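Myosin-I heavy chain (Dictyostelium discoideum, PDB 5EJR) is an unconventional class VII myosin, an actin-based ATPase motor that acts in the early steps of phagocytosis and in adhesion. Local coordinates at residues A[166-171]-A[202-207]. Sequence-based numbering, arbitrary orientation.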
loop_
_atom_site.group_PDB
_atom_site.type_symbol
_atom_site.label_atom_id
_atom_site.label_comp_id
_atom_site.label_asym_id
_atom_site.label_seq_id
_atom_site.Cartn_x
_atom_site.Cartn_y
_atom_site.Cartn_z
ATOM N N LEU A 166 26.715 -13.643 7.271
ATOM C CA LEU A 166 25.899 -14.653 6.597
ATOM C C LEU A 166 25.193 -15.534 7.648
ATOM O O LEU A 166 24.078 -15.987 7.397
ATOM C CB LEU A 166 26.769 -15.467 5.622
ATOM C CG LEU A 166 26.144 -16.657 4.875
ATOM C CD1 LEU A 166 25.474 -16.212 3.574
ATOM C CD2 LEU A 166 27.204 -17.692 4.548
ATOM N N ALA A 167 25.797 -15.684 8.849
ATOM C CA ALA A 167 25.212 -16.438 9.963
ATOM C C ALA A 167 24.040 -15.690 10.582
ATOM O O ALA A 167 23.125 -16.331 11.090
ATOM C CB ALA A 167 26.262 -16.717 11.027
ATOM N N SER A 168 24.070 -14.339 10.559
ATOM C CA SER A 168 23.002 -13.518 11.119
ATOM C C SER A 168 21.782 -13.565 10.194
ATOM O O SER A 168 20.649 -13.543 10.674
ATOM C CB SER A 168 23.476 -12.087 11.375
ATOM O OG SER A 168 23.588 -11.303 10.199
ATOM N N LEU A 169 22.035 -13.687 8.877
ATOM C CA LEU A 169 21.033 -13.821 7.828
ATOM C C LEU A 169 20.315 -15.172 7.943
ATOM O O LEU A 169 19.108 -15.218 7.732
ATOM C CB LEU A 169 21.680 -13.635 6.443
ATOM C CG LEU A 169 20.865 -13.967 5.168
ATOM C CD1 LEU A 169 19.494 -13.229 5.121
ATOM C CD2 LEU A 169 21.655 -13.606 3.942
ATOM N N ILE A 170 21.047 -16.258 8.259
ATOM C CA ILE A 170 20.460 -17.589 8.437
ATOM C C ILE A 170 19.693 -17.598 9.758
ATOM O O ILE A 170 18.612 -18.197 9.841
ATOM C CB ILE A 170 21.516 -18.730 8.360
ATOM C CG1 ILE A 170 22.113 -18.854 6.936
ATOM C CG2 ILE A 170 20.918 -20.072 8.824
ATOM C CD1 ILE A 170 23.431 -19.814 6.829
ATOM N N ALA A 171 20.250 -16.933 10.791
ATOM C CA ALA A 171 19.578 -16.847 12.087
ATOM C C ALA A 171 18.234 -16.076 11.989
ATOM O O ALA A 171 17.310 -16.413 12.732
ATOM C CB ALA A 171 20.489 -16.201 13.119
ATOM N N SER A 202 20.448 -3.109 4.194
ATOM C CA SER A 202 21.151 -2.118 5.009
ATOM C C SER A 202 20.877 -2.289 6.519
ATOM O O SER A 202 21.755 -1.961 7.317
ATOM C CB SER A 202 20.895 -0.698 4.515
ATOM O OG SER A 202 19.520 -0.366 4.489
ATOM N N ASN A 203 19.731 -2.876 6.916
ATOM C CA ASN A 203 19.474 -3.145 8.334
ATOM C C ASN A 203 20.353 -4.320 8.838
ATOM O O ASN A 203 20.752 -4.322 10.001
ATOM C CB ASN A 203 17.992 -3.378 8.624
ATOM C CG ASN A 203 17.696 -3.715 10.068
ATOM O OD1 ASN A 203 17.578 -2.839 10.931
ATOM N ND2 ASN A 203 17.603 -5.005 10.371
ATOM N N LEU A 204 20.658 -5.311 7.974
ATOM C CA LEU A 204 21.517 -6.434 8.384
ATOM C C LEU A 204 22.985 -6.027 8.358
ATOM O O LEU A 204 23.773 -6.506 9.178
ATOM C CB LEU A 204 21.318 -7.677 7.502
ATOM C CG LEU A 204 20.344 -8.756 7.981
ATOM C CD1 LEU A 204 20.538 -10.023 7.164
ATOM C CD2 LEU A 204 20.503 -9.083 9.481
ATOM N N GLU A 205 23.351 -5.181 7.377
ATOM C CA GLU A 205 24.705 -4.679 7.191
ATOM C C GLU A 205 25.058 -3.600 8.235
ATOM O O GLU A 205 26.028 -3.773 8.975
ATOM C CB GLU A 205 24.891 -4.163 5.751
ATOM C CG GLU A 205 26.323 -3.780 5.395
ATOM C CD GLU A 205 26.688 -3.804 3.919
ATOM O OE1 GLU A 205 27.572 -3.012 3.517
ATOM O OE2 GLU A 205 26.121 -4.634 3.171
ATOM N N ASN A 206 24.273 -2.510 8.300
ATOM C CA ASN A 206 24.527 -1.359 9.179
ATOM C C ASN A 206 23.782 -1.359 10.524
ATOM O O ASN A 206 24.228 -0.691 11.456
ATOM C CB ASN A 206 24.236 -0.045 8.434
ATOM C CG ASN A 206 24.889 0.099 7.073
ATOM O OD1 ASN A 206 25.809 -0.644 6.696
ATOM N ND2 ASN A 206 24.423 1.077 6.303
ATOM N N GLY A 207 22.646 -2.045 10.601
ATOM C CA GLY A 207 21.825 -2.077 11.807
ATOM C C GLY A 207 20.852 -0.916 11.941
ATOM O O GLY A 207 20.071 -0.877 12.900
#
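Leu204 O accepts a hydrogen bond from the side-chain NE2 of Gln165, just before 166-171, while the Leu204 side chain meets Ser168 and Leu169. The setting is helix-to-helix packing in the MyTH4-FERM tail: helix 164-178 belongs to the MyTH4 domain, and helix 194-205 leads on to the first strand of the ubiquitin-like FERM lobe. Contact is narrow, with 121 Å² buried in total and the nearest CA atoms, those of Leu169 and Leu204, 7.4 Å apart. Leu204 supplies more than half of that surface, and its two methyls divide the work. CD1 lies 3.9 Å from Leu169 CB and equally near Leu169 CA, and the two leucines cross at roughly a right angle. A chi1 of 170° sets Leu169 CG beside its carbonyl carbon and opposite N, and its CD1 also comes to 3.9 Å from Leu204 CD1; Leu169 packs on Lys125 and Phe128 of helix 121-137 as well. Ser168 OG hydrogen-bonds Gln165 O within its own helix; toward Leu204 it meets a methyl, so the approach is van der Waals in kind: Leu204 CD2 stands 3.9 Å from Ser168 OG.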